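Local atomic coordinates of methyltransferase (Streptomyces avermitilis, PDB entry 3GIW), a protein that probably acts as an S-adenosyl-L-methionine-dependent methyltransferase with a Rossmann-like fold, its substrate being unknown. Residues I79-D84 with E105-Y110. Sequence-based numbering, arbitrary orientation.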
loop_
_atom_site.group_PDB
_atom_site.type_symbol
_atom_site.label_atom_id
_atom_site.label_comp_id
_atom_site.label_asym_id
_atom_site.label_seq_id
_atom_site.Cartn_x
_atom_site.Cartn_y
_atom_site.Cartn_z
ATOM N N ILE A 79 13.403 12.182 1.740
ATOM C CA ILE A 79 12.089 12.420 2.311
ATOM C C ILE A 79 12.048 12.020 3.789
ATOM O O ILE A 79 12.559 10.949 4.198
ATOM C CB ILE A 79 10.978 11.667 1.527
ATOM C CG1 ILE A 79 10.867 12.200 0.084
ATOM C CG2 ILE A 79 9.630 11.738 2.271
ATOM C CD1 ILE A 79 10.387 13.689 -0.019
ATOM N N ARG A 80 11.470 12.895 4.607
ATOM C CA ARG A 80 11.418 12.714 6.054
ATOM C C ARG A 80 9.991 12.705 6.603
ATOM O O ARG A 80 9.814 12.700 7.824
ATOM C CB ARG A 80 12.229 13.830 6.760
ATOM C CG ARG A 80 13.693 13.890 6.349
ATOM C CD ARG A 80 14.477 12.756 6.956
ATOM N NE ARG A 80 15.859 12.718 6.468
ATOM C CZ ARG A 80 16.319 11.971 5.468
ATOM N NH1 ARG A 80 15.547 11.114 4.784
ATOM N NH2 ARG A 80 17.601 12.060 5.150
ATOM N N GLN A 81 8.989 12.697 5.716
ATOM C CA GLN A 81 7.588 12.669 6.108
ATOM C C GLN A 81 6.814 11.762 5.170
ATOM O O GLN A 81 6.943 11.861 3.947
ATOM C CB GLN A 81 6.989 14.079 5.999
ATOM C CG GLN A 81 7.700 15.123 6.853
ATOM C CD GLN A 81 6.902 16.392 6.954
ATOM O OE1 GLN A 81 6.464 16.783 8.060
ATOM N NE2 GLN A 81 6.681 17.051 5.798
ATOM N N PHE A 82 5.966 10.907 5.741
ATOM C CA PHE A 82 5.202 9.923 4.978
ATOM C C PHE A 82 3.751 9.905 5.448
ATOM O O PHE A 82 3.487 9.947 6.661
ATOM C CB PHE A 82 5.810 8.511 5.184
ATOM C CG PHE A 82 7.223 8.389 4.715
ATOM C CD1 PHE A 82 8.274 8.933 5.467
ATOM C CD2 PHE A 82 7.514 7.784 3.499
ATOM C CE1 PHE A 82 9.609 8.862 5.023
ATOM C CE2 PHE A 82 8.841 7.735 3.057
ATOM C CZ PHE A 82 9.864 8.252 3.813
ATOM N N LEU A 83 2.834 9.798 4.488
ATOM C CA LEU A 83 1.421 9.606 4.700
ATOM C C LEU A 83 1.018 8.300 3.996
ATOM O O LEU A 83 0.983 8.239 2.774
ATOM C CB LEU A 83 0.632 10.792 4.145
ATOM C CG LEU A 83 -0.887 10.718 4.283
ATOM C CD1 LEU A 83 -1.388 10.383 5.684
ATOM C CD2 LEU A 83 -1.558 12.033 3.787
ATOM N N ASP A 84 0.707 7.278 4.800
ATOM C CA ASP A 84 0.456 5.929 4.301
ATOM C C ASP A 84 -1.026 5.621 4.365
ATOM O O ASP A 84 -1.636 5.553 5.453
ATOM C CB ASP A 84 1.217 4.930 5.157
ATOM C CG ASP A 84 1.167 3.495 4.612
ATOM O OD1 ASP A 84 1.323 3.286 3.390
ATOM O OD2 ASP A 84 1.027 2.551 5.445
ATOM N N GLU A 105 14.596 11.372 12.777
ATOM C CA GLU A 105 13.614 12.442 12.882
ATOM C C GLU A 105 12.401 12.272 11.955
ATOM O O GLU A 105 11.462 13.077 12.008
ATOM C CB GLU A 105 14.299 13.810 12.653
ATOM C CG GLU A 105 14.717 14.160 11.228
ATOM C CD GLU A 105 16.016 13.510 10.755
ATOM O OE1 GLU A 105 16.589 12.676 11.493
ATOM O OE2 GLU A 105 16.465 13.859 9.617
ATOM N N SER A 106 12.407 11.226 11.133
ATOM C CA SER A 106 11.292 10.997 10.196
ATOM C C SER A 106 9.931 10.882 10.916
ATOM O O SER A 106 9.829 10.410 12.061
ATOM C CB SER A 106 11.525 9.780 9.271
ATOM O OG SER A 106 12.750 9.857 8.545
ATOM N N ARG A 107 8.901 11.333 10.204
ATOM C CA ARG A 107 7.524 11.406 10.701
ATOM C C ARG A 107 6.602 10.597 9.775
ATOM O O ARG A 107 6.736 10.699 8.551
ATOM C CB ARG A 107 7.051 12.859 10.705
ATOM C CG ARG A 107 7.929 13.811 11.497
ATOM C CD ARG A 107 7.651 15.248 11.104
ATOM N NE ARG A 107 8.217 16.188 12.088
ATOM C CZ ARG A 107 8.214 17.516 11.972
ATOM N NH1 ARG A 107 7.674 18.113 10.915
ATOM N NH2 ARG A 107 8.751 18.256 12.930
ATOM N N VAL A 108 5.681 9.815 10.349
ATOM C CA VAL A 108 4.787 8.958 9.556
ATOM C C VAL A 108 3.391 8.999 10.144
ATOM O O VAL A 108 3.208 8.864 11.364
ATOM C CB VAL A 108 5.276 7.482 9.523
ATOM C CG1 VAL A 108 4.348 6.632 8.689
ATOM C CG2 VAL A 108 6.727 7.421 9.037
ATOM N N VAL A 109 2.413 9.237 9.281
ATOM C CA VAL A 109 1.002 9.074 9.645
ATOM C C VAL A 109 0.485 7.842 8.882
ATOM O O VAL A 109 0.543 7.797 7.656
ATOM C CB VAL A 109 0.134 10.295 9.316
ATOM C CG1 VAL A 109 -1.366 10.051 9.560
ATOM C CG2 VAL A 109 0.607 11.502 10.102
ATOM N N TYR A 110 -0.088 6.891 9.629
ATOM C CA TYR A 110 -0.711 5.705 9.085
ATOM C C TYR A 110 -2.238 5.824 9.110
ATOM O O TYR A 110 -2.818 6.395 10.065
ATOM C CB TYR A 110 -0.336 4.563 9.972
ATOM C CG TYR A 110 1.109 4.141 10.006
ATOM C CD1 TYR A 110 1.653 3.408 8.977
ATOM C CD2 TYR A 110 1.911 4.384 11.116
ATOM C CE1 TYR A 110 2.946 2.874 9.050
ATOM C CE2 TYR A 110 3.232 3.888 11.201
ATOM C CZ TYR A 110 3.757 3.112 10.152
ATOM O OH TYR A 110 5.025 2.563 10.196
HETATM O O HOH W 1 18.598 13.389 8.036
#
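Arg107 is held at both its N and its O by the neighbouring strand: its N donates to Arg80 O (2.9 Å), and its O receives Phe82 N in the carbonyl plane. The ladder continues with Val109, whose N reaches Phe82 O and whose O takes an almost straight bond from Asp84 N (2.9 Å, 179° at the hydrogen). This is parallel pairing, Gln81 standing beside Arg107 and Asp84 beside Tyr110.

On the face bearing Gln81 and Leu83, the Gln81 side chain runs alongside Arg107; in one of the two conformers modelled for Arg107, its NH1 gives Gln81 OE1 a weak bond (3.4 Å) at the guanidinium edge, so this link is tentative. OE1 also receives Asp157 N. Farther along, Leu83 CD1 packs on Val109 CG1 at 3.9 Å. On the other face, Phe82 CB meets Val108 CG2 (4.1 Å), while the other methyl, CG1, sits over the centre of the Tyr110 ring. Asp84, its CG anti to the backbone N (chi1 -173°), brings OD2 to the edge of the Tyr110 ring, 3.7 Å from Tyr110 CD1; Thr165 and Thr87 bind its two oxygens. At the entry to the strands, Arg80 NE forms a long salt bridge with Glu105 OE2 (3.4 Å), the guanidinium and carboxylate planes nearly perpendicular, and one water bridges the same atoms. Arg80 NH1 turns back to Ile79 O and Ala74 O.

The pair belongs to a right-handed beta-alpha-beta crossover typical of Rossmann-like methyltransferases: helix 95-102 packs over Phe82, Val108 and Tyr110, with His96 bonded to the tyrosine hydroxyl, while strands 163-167 and 132-137 flank 81-85 and 107-112 respectively.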